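Ferric iron-binding protein HitA (Pseudomonas aeruginosa PAO1, PDB 6IWF) binds ferric iron and, as a bacterial solute-binding protein, probably delivers it for uptake, with a reported part in gallium internalization. Local coordinates at residues D117-L122 and P128-R133; A148-L153 and E157-W162; Y197-K202 and D273-P278; E61-I66 and F143-A148; A18-F23 and I29-R34. All coordinates share one frame; numbering follows the deposited sequence.

Contact 1. Residues D117-L122 and P128-R133; sequences DLPKSL and PSWSGR
Pro119 lies against one face of the Trp130 indole, and this CH-pi packing carries most of the contact. Pro119 CD sits 4.0 Å from the centroid of the six-membered ring of Trp130, 26° off the ring normal, while Pro119 CB covers the same face nearer the rim and comes within 3.8 Å of Trp130 CZ2. The indole reaches across because Trp130 CG stands anti to its own carbonyl carbon (chi1 -60°), which swings the benzo end toward residues 117-119. On the opposite face the hydroxyl of Ser129 lies over the rim, its OG also bonded to Asp127.

The polar element is at the ring edge: Asp117 O meets Trp130 CH2 in the plane of the indole at 3.2 Å, a carbonyl oxygen facing the electropositive rim of an aromatic ring.

In the backbone, Ser131 N bonds to Pro128 O, and Arg133 N closes on Trp130 O at 2.9 Å. Leu125 touches both Pro119 and Trp130, and Met190 of strand 190-194 lies against Pro119. The arrangement is a proline-tryptophan CH-pi contact bridging two parts of the connection between strands 97-108 and 134-136, where a type II beta turn, Trp130 to Arg133, leads into the second strand.

Contact 2. Residues A148-L153 and E157-W162; sequences AAVIKL and EEAEDW
Ala159 CB packs against Ile151 CG1 at 3.5 Å and against Val150 CG1 at 3.8 Å, the apolar centre of a helical hairpin formed by helices 141-154 and 156-169. The short segments run at 139° to each other, and their axes approach to 8.3 Å. The small side chain lets the backbones draw close here: Ile151 CA and Ala159 CA are 5.3 Å apart.

A CH-pi contact adds to this aliphatic packing. Val150 CG2 stands over one face of the Trp162 indole, 4.1 Å from the centroid of the six-membered ring and 17° off its normal. The two branches of Val150 divide the work: CG1, anti to the backbone N (chi1 176°), goes to the alanine, and CG2 takes the ring. Valine and tryptophan side chains cross at about a right angle. Ala159 O, from the tryptophan's own helix, lies in plane at the indole edge.

The polar end of Trp162 is satisfied elsewhere, its NE1 bonding to Leu122 O. Leu301 of helix 296-305 touches Ala159, and Glu297 of the same helix touches Ile151. With dispersion and CH-pi contacts alone joining the two segments, their hold depends on shape and on burial of apolar surface rather than on directed polar bonds.

Contact 3. Residues Y197-K202 and D273-P278; sequences YWYTLK and DPALKP
Tyr199 reaches from helix 196-205 to the turn at residues 273-276 and meets it with both its hydroxyl and a ring face. Its CG lies anti to the carbonyl carbon (chi1 -71°), which carries the phenol out from the helix, and Tyr199 OH donates to Ala275 O at 2.9 Å. The donor is tilted 34° from the carbonyl plane. Leu276 adopts the same first rotamer; with CD1 running on anti to CA (chi2 174°), it is the other methyl, CD2, that is turned over the phenol, 3.6 Å from Tyr199 CE1 and offset toward the rim. The opposite face is covered at its centre by Trp198 CE3. Ala275 CB lies 4.3 Å from Tyr199 CE2, across the ring from CE1.

The acceptor belongs to a type I beta turn, Asp273 to Leu276, overlapped by an Asx turn in which Asp273 OD1 receives Ala275 N at 2.7 Å. The helix also holds Tyr197, an iron ligand like the adjacent Tyr196, although no iron is bound in this model. Ala262 also touches Tyr199, while Asn195 lies against Leu276.

Contact 4. Residues E61-I66 and F143-A148; sequences ESPPLI and FLEQVA
Glu61 and Glu145 cross obliquely with their carboxylates nearly perpendicular, the planes 84° apart, and Glu61 OE2 lies 2.8 Å from Glu145 OE2. The pair joins the loop leading into helix 63-70 to helix 141-154 in this periplasmic-binding-protein fold, close to the iron site: Glu60 and Tyr196 are iron ligands of this protein, though no iron is bound here, and their side chains lie about 4 and 5 Å from that of Glu61. Two oxygens this close suggest that one acid carries a proton.

Glu61 is bent at chi2 (-74°), which turns its carboxylate back toward its own backbone; Glu145 OE2 meets both this acid group and Glu61 CB (3.1 Å). Glu145 instead runs extended beyond CG, reaching from its helix across the Pro63 ring, whose CD lies 3.7 Å from Glu145 OE1. Thr225 OG1 makes a weak hydrogen bond with Glu61 OE2, and Arg102 a long, weak ion pair with Glu61 OE1. A water donates to both Ser62 OG (2.9 Å) and Glu145 OE1 (3.2 Å), joining the two.

Contact 5. Residues A18-F23 and I29-R34; sequences AIAKAF and IQVKIR
Phe23 overlaps Ile29 and Val31 along the CD2-CE2 side of its ring, both meeting it obliquely: Phe23 CE2 comes 3.7 Å from Ile29 CB, and Phe23 CD2 3.8 Å from Val31 CG2. The contact belongs to a beta-alpha-beta crossover, strand 4-9, helix 13-27, strand 30-35, in which the helix packs on the sheet and its return strand lies parallel to the first. The helix and strand segments run nearly antiparallel, at 163°, with their axes 7.8 Å apart at closest approach.

Phe23 reaches the strand with CG anti to the backbone N (chi1 -174°). Its side chain crosses that of Val31 at about a right angle and that of Ile29 obliquely; Ile29 also offers CD1 to the ring. Val31 serves both helix residues, its CG2 meeting the phenyl ring and its CG1, anti to the backbone N, turning to Ala20.

Alternation along the strand directs Val31 and Ile33 to the helix, while the intervening Lys32 points away from it. Other elements also touch here: Phe244 of helix 238-248 meets the Phe23 ring edge-to-face, and Leu5 of strand 4-9 also touches Phe23. Backbone bonds from Lys32 to Leu5 and Leu7 tie strand 30-35 to that neighbour. One turn before Phe23, Ala20 CB sits against two strand side chains, 3.6 Å from Val31 CG1 and 3.7 Å from Ile33 CD1.

Overall arrangement
Along the chain contact 5 closes first, within the beta-alpha-beta unit near the N-terminus. Contact 4 then spans residues 61-148 and encloses contact 1; contacts 2 and 3 follow. Contacts 1, 2 and 4 form a connected group: contacts 2 and 4 share helix 141-154 and Ala148, with centres 14 Å apart, and Leu122 of contact 1 packs on Gln146 and Val150. Contact 5 lies on the opposite side of the chain's centre from contacts 1 and 2, with centres about 43 and 39 Å apart. Contacts 3 and 4 have nearest atoms about 7 Å apart; contact 3 contains the ligand Tyr197 and contact 4 lies beside Glu60, so these two are the contacts nearest the iron site.

Contact 1. Residues D117-L122 and P128-R133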
# COMPACT_ATOMS: atom_id res chain seq x y z
N ASP A 117 18.34 -6.98 19.74
CA ASP A 117 17.37 -6.76 20.81
C ASP A 117 16.00 -6.30 20.30
O ASP A 117 15.13 -6.00 21.11
CB ASP A 117 17.90 -5.71 21.80
CG ASP A 117 19.14 -6.19 22.55
OD1 ASP A 117 19.26 -7.41 22.79
OD2 ASP A 117 19.99 -5.33 22.88
N LEU A 118 15.82 -6.22 18.98
CA LEU A 118 14.53 -5.89 18.41
C LEU A 118 13.53 -7.00 18.72
O LEU A 118 13.91 -8.16 18.91
CB LEU A 118 14.67 -5.70 16.90
CG LEU A 118 15.55 -4.52 16.47
CD1 LEU A 118 15.86 -4.54 14.96
CD2 LEU A 118 14.86 -3.27 16.83
N PRO A 119 12.23 -6.68 18.74
CA PRO A 119 11.22 -7.73 18.92
C PRO A 119 11.35 -8.77 17.82
O PRO A 119 11.61 -8.45 16.66
CB PRO A 119 9.89 -6.98 18.82
CG PRO A 119 10.22 -5.75 18.05
CD PRO A 119 11.61 -5.37 18.46
N LYS A 120 11.14 -10.03 18.21
CA LYS A 120 11.26 -11.13 17.26
C LYS A 120 10.07 -11.21 16.32
O LYS A 120 10.20 -11.66 15.18
CB LYS A 120 11.42 -12.47 18.01
CG LYS A 120 12.51 -12.52 19.10
CD LYS A 120 13.68 -11.57 18.86
CE LYS A 120 14.66 -12.06 17.79
NZ LYS A 120 15.85 -11.17 17.73
N SER A 121 8.90 -10.77 16.79
CA SER A 121 7.66 -10.84 16.03
C SER A 121 6.90 -9.53 16.22
O SER A 121 7.01 -8.90 17.27
CB SER A 121 6.77 -12.01 16.52
OG SER A 121 5.49 -12.00 15.91
N LEU A 122 6.11 -9.15 15.21
CA LEU A 122 5.10 -8.11 15.41
C LEU A 122 4.27 -8.38 16.66
O LEU A 122 3.87 -7.46 17.39
CB LEU A 122 4.17 -8.06 14.20
CG LEU A 122 3.07 -7.00 14.25
CD1 LEU A 122 3.72 -5.65 14.00
CD2 LEU A 122 2.03 -7.29 13.18
N PRO A 128 4.21 -5.40 27.68
CA PRO A 128 4.51 -4.12 28.34
C PRO A 128 5.97 -3.68 28.23
O PRO A 128 6.25 -2.48 28.36
CB PRO A 128 4.11 -4.36 29.81
CG PRO A 128 3.12 -5.49 29.75
CD PRO A 128 3.54 -6.35 28.59
N SER A 129 6.91 -4.59 27.99
CA SER A 129 8.31 -4.18 27.92
C SER A 129 8.57 -3.21 26.77
O SER A 129 9.53 -2.43 26.84
CB SER A 129 9.22 -5.41 27.79
OG SER A 129 9.01 -6.11 26.57
N TRP A 130 7.74 -3.20 25.74
CA TRP A 130 7.93 -2.29 24.61
C TRP A 130 7.22 -0.96 24.79
O TRP A 130 7.27 -0.12 23.88
CB TRP A 130 7.46 -2.96 23.31
CG TRP A 130 8.24 -4.19 23.07
CD1 TRP A 130 7.80 -5.47 23.20
CD2 TRP A 130 9.63 -4.27 22.73
NE1 TRP A 130 8.82 -6.35 22.92
CE2 TRP A 130 9.95 -5.63 22.64
CE3 TRP A 130 10.62 -3.31 22.47
CZ2 TRP A 130 11.23 -6.07 22.30
CZ3 TRP A 130 11.90 -3.76 22.14
CH2 TRP A 130 12.19 -5.13 22.07
N SER A 131 6.59 -0.73 25.94
CA SER A 131 5.82 0.50 26.13
C SER A 131 6.69 1.73 25.88
O SER A 131 7.78 1.87 26.43
CB SER A 131 5.25 0.54 27.55
OG SER A 131 4.47 1.71 27.71
N GLY A 132 6.18 2.64 25.04
CA GLY A 132 6.88 3.88 24.76
C GLY A 132 8.03 3.77 23.78
O GLY A 132 8.62 4.80 23.42
N ARG A 133 8.36 2.56 23.33
CA ARG A 133 9.52 2.34 22.48
C ARG A 133 9.20 2.28 21.00
O ARG A 133 10.13 2.22 20.19
CB ARG A 133 10.24 1.05 22.88
CG ARG A 133 10.74 1.05 24.33
CD ARG A 133 11.83 0.02 24.55
NE ARG A 133 13.09 0.45 23.96
CZ ARG A 133 14.22 -0.25 24.03
NH1 ARG A 133 14.24 -1.42 24.66
NH2 ARG A 133 15.33 0.24 23.47

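Contact 2. Residues A148-L153 and E157-W162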
# COMPACT_ATOMS: atom_id res chain seq x y z
N ALA A 148 -5.87 -6.72 9.62
CA ALA A 148 -6.58 -7.80 8.94
C ALA A 148 -5.70 -9.03 8.82
O ALA A 148 -6.18 -10.16 8.95
CB ALA A 148 -7.04 -7.34 7.55
N ALA A 149 -4.40 -8.83 8.57
CA ALA A 149 -3.47 -9.96 8.50
C ALA A 149 -3.35 -10.66 9.85
O ALA A 149 -3.31 -11.89 9.91
CB ALA A 149 -2.10 -9.48 8.02
N VAL A 150 -3.30 -9.90 10.95
CA VAL A 150 -3.20 -10.56 12.26
C VAL A 150 -4.47 -11.37 12.53
O VAL A 150 -4.40 -12.50 13.03
CB VAL A 150 -2.91 -9.53 13.37
CG1 VAL A 150 -2.92 -10.20 14.76
CG2 VAL A 150 -1.56 -8.85 13.15
N ILE A 151 -5.65 -10.82 12.21
CA ILE A 151 -6.88 -11.58 12.40
C ILE A 151 -6.84 -12.87 11.60
O ILE A 151 -7.20 -13.94 12.11
CB ILE A 151 -8.11 -10.74 12.00
CG1 ILE A 151 -8.28 -9.58 12.98
CG2 ILE A 151 -9.37 -11.62 12.00
CD1 ILE A 151 -9.32 -8.56 12.53
N LYS A 152 -6.39 -12.78 10.35
CA LYS A 152 -6.40 -13.93 9.46
C LYS A 152 -5.41 -15.00 9.89
O LYS A 152 -5.70 -16.21 9.81
CB LYS A 152 -6.11 -13.46 8.03
CG LYS A 152 -7.34 -13.37 7.15
CD LYS A 152 -7.74 -14.77 6.70
CE LYS A 152 -8.42 -14.72 5.35
NZ LYS A 152 -8.42 -16.05 4.69
N LEU A 153 -4.23 -14.58 10.37
CA LEU A 153 -3.17 -15.51 10.72
C LEU A 153 -3.28 -16.04 12.14
O LEU A 153 -2.92 -17.20 12.39
CB LEU A 153 -1.80 -14.84 10.54
CG LEU A 153 -1.51 -14.42 9.10
CD1 LEU A 153 -0.32 -13.46 9.06
CD2 LEU A 153 -1.27 -15.63 8.19
N GLU A 157 -9.42 -13.42 18.53
CA GLU A 157 -9.16 -13.17 19.94
C GLU A 157 -7.72 -12.74 20.17
O GLU A 157 -7.46 -11.79 20.92
CB GLU A 157 -9.49 -14.42 20.76
CG GLU A 157 -10.90 -14.94 20.49
CD GLU A 157 -10.94 -16.08 19.47
OE1 GLU A 157 -10.39 -15.94 18.34
OE2 GLU A 157 -11.55 -17.12 19.80
N GLU A 158 -6.77 -13.40 19.51
CA GLU A 158 -5.38 -12.98 19.63
C GLU A 158 -5.18 -11.60 19.04
O GLU A 158 -4.41 -10.79 19.57
CB GLU A 158 -4.47 -14.01 18.95
N ALA A 159 -5.88 -11.30 17.93
CA ALA A 159 -5.75 -9.98 17.32
C ALA A 159 -6.27 -8.90 18.25
O ALA A 159 -5.67 -7.83 18.38
CB ALA A 159 -6.48 -9.95 15.97
N GLU A 160 -7.39 -9.17 18.91
CA GLU A 160 -7.94 -8.22 19.87
C GLU A 160 -6.98 -7.99 21.04
O GLU A 160 -6.78 -6.85 21.47
CB GLU A 160 -9.30 -8.71 20.36
CG GLU A 160 -10.02 -7.71 21.27
CD GLU A 160 -11.41 -8.17 21.65
OE1 GLU A 160 -12.32 -8.03 20.81
OE2 GLU A 160 -11.59 -8.65 22.80
N ASP A 161 -6.39 -9.07 21.57
CA ASP A 161 -5.43 -8.93 22.67
C ASP A 161 -4.21 -8.14 22.22
O ASP A 161 -3.71 -7.27 22.96
CB ASP A 161 -5.00 -10.31 23.17
CG ASP A 161 -6.08 -11.03 23.96
OD1 ASP A 161 -7.06 -10.37 24.38
OD2 ASP A 161 -5.94 -12.25 24.16
N TRP A 162 -3.72 -8.43 21.01
CA TRP A 162 -2.56 -7.72 20.48
C TRP A 162 -2.86 -6.24 20.29
O TRP A 162 -2.10 -5.37 20.73
CB TRP A 162 -2.12 -8.39 19.18
CG TRP A 162 -1.08 -7.65 18.40
CD1 TRP A 162 0.27 -7.61 18.65
CD2 TRP A 162 -1.30 -6.84 17.24
NE1 TRP A 162 0.90 -6.82 17.71
CE2 TRP A 162 -0.04 -6.34 16.83
CE3 TRP A 162 -2.44 -6.50 16.51
CZ2 TRP A 162 0.10 -5.50 15.72
CZ3 TRP A 162 -2.29 -5.67 15.40
CH2 TRP A 162 -1.03 -5.18 15.02

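Contact 3. Residues Y197-K202 and D273-P278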
# COMPACT_ATOMS: atom_id res chain seq x y z
N TYR A 197 8.85 4.44 2.93
CA TYR A 197 9.05 5.72 3.61
C TYR A 197 10.51 5.94 3.97
O TYR A 197 11.01 7.07 3.93
CB TYR A 197 8.20 5.79 4.88
CG TYR A 197 6.73 5.90 4.61
CD1 TYR A 197 6.16 7.13 4.25
CD2 TYR A 197 5.90 4.79 4.71
CE1 TYR A 197 4.81 7.23 3.99
CE2 TYR A 197 4.55 4.89 4.46
CZ TYR A 197 4.01 6.12 4.10
OH TYR A 197 2.66 6.23 3.85
N TRP A 198 11.21 4.88 4.36
CA TRP A 198 12.63 5.00 4.64
C TRP A 198 13.40 5.45 3.40
O TRP A 198 14.26 6.33 3.48
CB TRP A 198 13.16 3.66 5.16
CG TRP A 198 14.57 3.67 5.63
CD1 TRP A 198 15.02 3.92 6.90
CD2 TRP A 198 15.73 3.39 4.84
NE1 TRP A 198 16.39 3.81 6.94
CE2 TRP A 198 16.85 3.49 5.69
CE3 TRP A 198 15.93 3.06 3.49
CZ2 TRP A 198 18.15 3.28 5.24
CZ3 TRP A 198 17.23 2.86 3.04
CH2 TRP A 198 18.33 2.96 3.92
N TYR A 199 13.07 4.88 2.24
CA TYR A 199 13.78 5.23 1.02
C TYR A 199 13.50 6.67 0.59
O TYR A 199 14.40 7.37 0.12
CB TYR A 199 13.43 4.24 -0.10
CG TYR A 199 14.03 2.88 0.12
CD1 TYR A 199 13.37 1.91 0.88
CD2 TYR A 199 15.29 2.56 -0.39
CE1 TYR A 199 13.92 0.66 1.10
CE2 TYR A 199 15.85 1.32 -0.18
CZ TYR A 199 15.17 0.37 0.57
OH TYR A 199 15.74 -0.86 0.77
N THR A 200 12.25 7.13 0.73
CA THR A 200 11.95 8.52 0.41
C THR A 200 12.76 9.47 1.29
O THR A 200 13.34 10.45 0.80
CB THR A 200 10.45 8.80 0.57
OG1 THR A 200 9.72 7.91 -0.28
CG2 THR A 200 10.15 10.25 0.18
N LEU A 201 12.83 9.18 2.59
CA LEU A 201 13.59 10.03 3.51
C LEU A 201 15.08 10.00 3.19
O LEU A 201 15.75 11.03 3.25
CB LEU A 201 13.34 9.61 4.96
CG LEU A 201 13.96 10.51 6.02
CD1 LEU A 201 13.41 11.92 5.87
CD2 LEU A 201 13.70 9.97 7.43
N LYS A 202 15.61 8.82 2.86
CA LYS A 202 17.02 8.72 2.49
C LYS A 202 17.32 9.54 1.25
O LYS A 202 18.33 10.26 1.20
CB LYS A 202 17.42 7.26 2.27
CG LYS A 202 18.90 7.14 1.91
CD LYS A 202 19.37 5.70 1.84
CE LYS A 202 20.81 5.65 1.33
NZ LYS A 202 21.39 4.28 1.41
N ASP A 273 14.33 -1.94 -7.89
CA ASP A 273 15.56 -1.27 -7.49
C ASP A 273 16.44 -2.26 -6.73
O ASP A 273 15.99 -2.84 -5.75
CB ASP A 273 15.25 -0.06 -6.61
CG ASP A 273 16.48 0.79 -6.30
OD1 ASP A 273 17.60 0.25 -6.17
OD2 ASP A 273 16.31 2.02 -6.16
N PRO A 274 17.69 -2.48 -7.15
CA PRO A 274 18.55 -3.42 -6.41
C PRO A 274 18.85 -2.97 -4.98
O PRO A 274 19.38 -3.77 -4.20
CB PRO A 274 19.83 -3.49 -7.26
CG PRO A 274 19.78 -2.30 -8.18
CD PRO A 274 18.30 -2.00 -8.40
N ALA A 275 18.53 -1.73 -4.62
CA ALA A 275 18.73 -1.28 -3.25
C ALA A 275 17.64 -1.78 -2.31
O ALA A 275 17.82 -1.71 -1.08
CB ALA A 275 18.80 0.25 -3.18
N LEU A 276 16.52 -2.25 -2.85
CA LEU A 276 15.48 -2.86 -2.03
C LEU A 276 15.91 -4.25 -1.58
O LEU A 276 16.65 -4.95 -2.28
CB LEU A 276 14.17 -2.98 -2.82
CG LEU A 276 13.38 -1.71 -3.12
CD1 LEU A 276 12.20 -2.04 -4.03
CD2 LEU A 276 12.90 -1.10 -1.82
N LYS A 277 15.41 -4.66 -0.42
CA LYS A 277 15.58 -6.05 -0.02
C LYS A 277 14.98 -6.94 -1.11
O LYS A 277 13.84 -6.69 -1.54
CB LYS A 277 14.91 -6.31 1.33
CG LYS A 277 15.17 -7.69 1.90
CD LYS A 277 15.81 -7.58 3.27
CE LYS A 277 16.11 -8.96 3.84
NZ LYS A 277 14.88 -9.79 3.92
N PRO A 278 15.71 -7.95 -1.60
CA PRO A 278 15.17 -8.77 -2.70
C PRO A 278 13.83 -9.39 -2.33
O PRO A 278 13.66 -9.95 -1.24
CB PRO A 278 16.25 -9.83 -2.90
CG PRO A 278 17.51 -9.16 -2.44
CD PRO A 278 17.11 -8.28 -1.30

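Contact 4. Residues E61-I66 and F143-A148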
# COMPACT_ATOMS: atom_id res chain seq x y z
N GLU A 61 -3.84 0.93 -1.75
CA GLU A 61 -4.13 -0.38 -1.20
C GLU A 61 -5.29 -1.02 -1.94
O GLU A 61 -6.04 -0.36 -2.67
CB GLU A 61 -4.47 -0.30 0.30
CG GLU A 61 -3.60 0.68 1.08
CD GLU A 61 -2.19 0.18 1.34
OE1 GLU A 61 -1.39 0.97 1.90
OE2 GLU A 61 -1.87 -0.98 0.99
N SER A 62 -5.44 -2.32 -1.73
CA SER A 62 -6.45 -3.08 -2.47
C SER A 62 -7.87 -3.08 -1.88
O SER A 62 -8.81 -3.26 -2.66
CB SER A 62 -5.97 -4.53 -2.65
OG SER A 62 -5.55 -5.09 -1.42
N PRO A 63 -8.09 -2.91 -0.57
CA PRO A 63 -9.49 -2.96 -0.05
C PRO A 63 -10.47 -2.07 -0.81
O PRO A 63 -11.57 -2.54 -1.13
CB PRO A 63 -9.33 -2.52 1.42
CG PRO A 63 -8.01 -3.14 1.79
CD PRO A 63 -7.13 -2.93 0.56
N PRO A 64 -10.14 -0.82 -1.14
CA PRO A 64 -11.11 -0.03 -1.93
C PRO A 64 -11.43 -0.63 -3.28
O PRO A 64 -12.56 -0.46 -3.77
CB PRO A 64 -10.43 1.34 -2.08
CG PRO A 64 -9.39 1.38 -1.02
CD PRO A 64 -8.93 -0.02 -0.85
N LEU A 65 -10.47 -1.29 -3.92
CA LEU A 65 -10.75 -1.89 -5.22
C LEU A 65 -11.63 -3.12 -5.07
O LEU A 65 -12.54 -3.34 -5.89
CB LEU A 65 -9.45 -2.27 -5.93
CG LEU A 65 -8.47 -1.13 -6.20
CD1 LEU A 65 -7.14 -1.69 -6.71
CD2 LEU A 65 -9.08 -0.17 -7.19
N ILE A 66 -11.38 -3.93 -4.04
CA ILE A 66 -12.23 -5.08 -3.79
C ILE A 66 -13.65 -4.62 -3.49
O ILE A 66 -14.62 -5.21 -3.97
CB ILE A 66 -11.64 -5.95 -2.66
CG1 ILE A 66 -10.34 -6.61 -3.15
CG2 ILE A 66 -12.64 -7.02 -2.21
CD1 ILE A 66 -9.52 -7.22 -2.06
N PHE A 143 -1.94 0.25 8.04
CA PHE A 143 -2.09 -0.43 9.32
C PHE A 143 -3.39 -1.22 9.37
O PHE A 143 -3.44 -2.28 10.01
CB PHE A 143 -2.02 0.58 10.47
CG PHE A 143 -2.02 -0.08 11.82
CD1 PHE A 143 -0.87 -0.69 12.29
CD2 PHE A 143 -3.19 -0.15 12.58
CE1 PHE A 143 -0.87 -1.33 13.54
CE2 PHE A 143 -3.20 -0.79 13.81
CZ PHE A 143 -2.03 -1.39 14.28
N LEU A 144 -4.46 -0.74 8.73
CA LEU A 144 -5.68 -1.52 8.65
C LEU A 144 -5.42 -2.89 8.04
O LEU A 144 -5.90 -3.91 8.55
CB LEU A 144 -6.73 -0.77 7.83
CG LEU A 144 -8.04 -1.54 7.61
CD1 LEU A 144 -8.76 -1.71 8.93
CD2 LEU A 144 -8.90 -0.78 6.61
N GLU A 145 -4.64 -2.93 6.96
CA GLU A 145 -4.31 -4.22 6.36
C GLU A 145 -3.46 -5.07 7.30
O GLU A 145 -3.63 -6.30 7.36
CB GLU A 145 -3.58 -4.02 5.03
CG GLU A 145 -4.56 -4.01 3.86
CD GLU A 145 -3.98 -3.40 2.62
OE1 GLU A 145 -3.76 -4.13 1.62
OE2 GLU A 145 -3.74 -2.18 2.64
N GLN A 146 -2.57 -4.43 8.08
CA GLN A 146 -1.80 -5.16 9.08
C GLN A 146 -2.73 -5.85 10.08
O GLN A 146 -2.52 -7.00 10.45
CB GLN A 146 -0.85 -4.22 9.82
CG GLN A 146 -0.00 -4.93 10.90
CD GLN A 146 0.97 -5.95 10.28
OE1 GLN A 146 2.12 -5.62 9.98
NE2 GLN A 146 0.51 -7.19 10.10
N VAL A 147 -3.75 -5.13 10.54
CA VAL A 147 -4.67 -5.74 11.50
C VAL A 147 -5.42 -6.90 10.86
O VAL A 147 -5.60 -7.96 11.48
CB VAL A 147 -5.64 -4.67 12.04
CG1 VAL A 147 -6.67 -5.31 12.99
CG2 VAL A 147 -4.85 -3.59 12.76
N ALA A 148 -5.87 -6.72 9.62
CA ALA A 148 -6.58 -7.80 8.94
C ALA A 148 -5.70 -9.03 8.82
O ALA A 148 -6.18 -10.16 8.95
CB ALA A 148 -7.04 -7.34 7.55
O HOH W 1 -2.93 -6.04 -0.77

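Contact 5. Residues A18-F23 and I29-R34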
# COMPACT_ATOMS: atom_id res chain seq x y z
N ALA A 18 3.72 11.52 -12.14
CA ALA A 18 4.74 10.95 -13.01
C ALA A 18 4.13 10.04 -14.07
O ALA A 18 4.48 10.13 -15.26
CB ALA A 18 5.78 10.19 -12.18
N ILE A 19 3.22 9.14 -13.66
CA ILE A 19 2.64 8.23 -14.64
C ILE A 19 1.70 8.98 -15.58
O ILE A 19 1.62 8.66 -16.77
CB ILE A 19 1.96 7.03 -13.93
CG1 ILE A 19 1.51 5.98 -14.95
CG2 ILE A 19 0.78 7.48 -13.06
CD1 ILE A 19 2.64 5.39 -15.75
N ALA A 20 0.99 10.00 -15.07
CA ALA A 20 0.13 10.79 -15.94
C ALA A 20 0.96 11.52 -16.99
O ALA A 20 0.56 11.61 -18.16
CB ALA A 20 -0.70 11.80 -15.13
N LYS A 21 2.12 12.03 -16.59
CA LYS A 21 2.99 12.73 -17.54
C LYS A 21 3.52 11.77 -18.60
O LYS A 21 3.50 12.08 -19.79
CB LYS A 21 4.15 13.39 -16.79
CG LYS A 21 5.05 14.27 -17.67
CD LYS A 21 4.22 15.16 -18.60
CE LYS A 21 4.94 16.47 -18.93
NZ LYS A 21 4.49 17.06 -20.22
N ALA A 22 3.98 10.59 -18.17
CA ALA A 22 4.52 9.62 -19.12
C ALA A 22 3.47 9.18 -20.14
O ALA A 22 3.76 9.09 -21.34
CB ALA A 22 5.08 8.40 -18.38
N PHE A 23 2.24 8.92 -19.69
CA PHE A 23 1.18 8.53 -20.62
C PHE A 23 0.85 9.67 -21.59
O PHE A 23 0.66 9.44 -22.79
CB PHE A 23 -0.07 8.12 -19.85
CG PHE A 23 -1.17 7.57 -20.72
CD1 PHE A 23 -1.10 6.29 -21.22
CD2 PHE A 23 -2.29 8.34 -21.00
CE1 PHE A 23 -2.10 5.77 -21.99
CE2 PHE A 23 -3.31 7.84 -21.78
CZ PHE A 23 -3.22 6.55 -22.28
N ILE A 29 -2.73 11.93 -25.10
CA ILE A 29 -3.97 11.98 -24.33
C ILE A 29 -3.70 12.74 -23.04
O ILE A 29 -2.81 12.37 -22.26
CB ILE A 29 -4.51 10.57 -24.05
CG1 ILE A 29 -4.83 9.85 -25.36
CG2 ILE A 29 -5.77 10.64 -23.21
CD1 ILE A 29 -5.22 8.39 -25.17
N GLN A 30 -4.47 13.80 -22.80
CA GLN A 30 -4.31 14.57 -21.58
C GLN A 30 -4.88 13.78 -20.40
O GLN A 30 -5.89 13.09 -20.53
CB GLN A 30 -5.02 15.92 -21.68
CG GLN A 30 -4.91 16.59 -23.04
CD GLN A 30 -3.64 17.39 -23.18
OE1 GLN A 30 -2.78 17.39 -22.29
NE2 GLN A 30 -3.50 18.10 -24.30
N VAL A 31 -4.22 13.89 -19.25
CA VAL A 31 -4.65 13.20 -18.03
C VAL A 31 -4.85 14.25 -16.95
O VAL A 31 -3.89 14.90 -16.52
CB VAL A 31 -3.64 12.14 -17.58
CG1 VAL A 31 -4.10 11.53 -16.26
CG2 VAL A 31 -3.46 11.07 -18.64
N LYS A 32 -6.10 14.42 -16.51
CA LYS A 32 -6.44 15.27 -15.38
C LYS A 32 -6.48 14.42 -14.12
O LYS A 32 -6.96 13.28 -14.16
CB LYS A 32 -7.81 15.92 -15.63
CG LYS A 32 -8.29 16.87 -14.55
CD LYS A 32 -9.76 17.22 -14.78
CE LYS A 32 -10.20 18.36 -13.86
NZ LYS A 32 -9.64 18.21 -12.48
N ILE A 33 -5.95 14.94 -13.01
CA ILE A 33 -5.79 14.15 -11.78
C ILE A 33 -6.64 14.75 -10.66
O ILE A 33 -6.46 15.91 -10.28
CB ILE A 33 -4.33 14.05 -11.32
CG1 ILE A 33 -3.47 13.43 -12.42
CG2 ILE A 33 -4.23 13.23 -10.02
CD1 ILE A 33 -2.03 13.22 -12.02
N ARG A 34 -7.53 13.93 -10.11
CA ARG A 34 -8.27 14.24 -8.89
C ARG A 34 -7.57 13.53 -7.74
O ARG A 34 -7.57 12.30 -7.67
CB ARG A 34 -9.73 13.81 -9.02
CG ARG A 34 -10.69 14.53 -8.07
CD ARG A 34 -10.81 13.80 -6.75
NE ARG A 34 -11.97 14.24 -5.98
CZ ARG A 34 -11.94 15.22 -5.09
NH1 ARG A 34 -13.04 15.56 -4.43
NH2 ARG A 34 -10.80 15.87 -4.85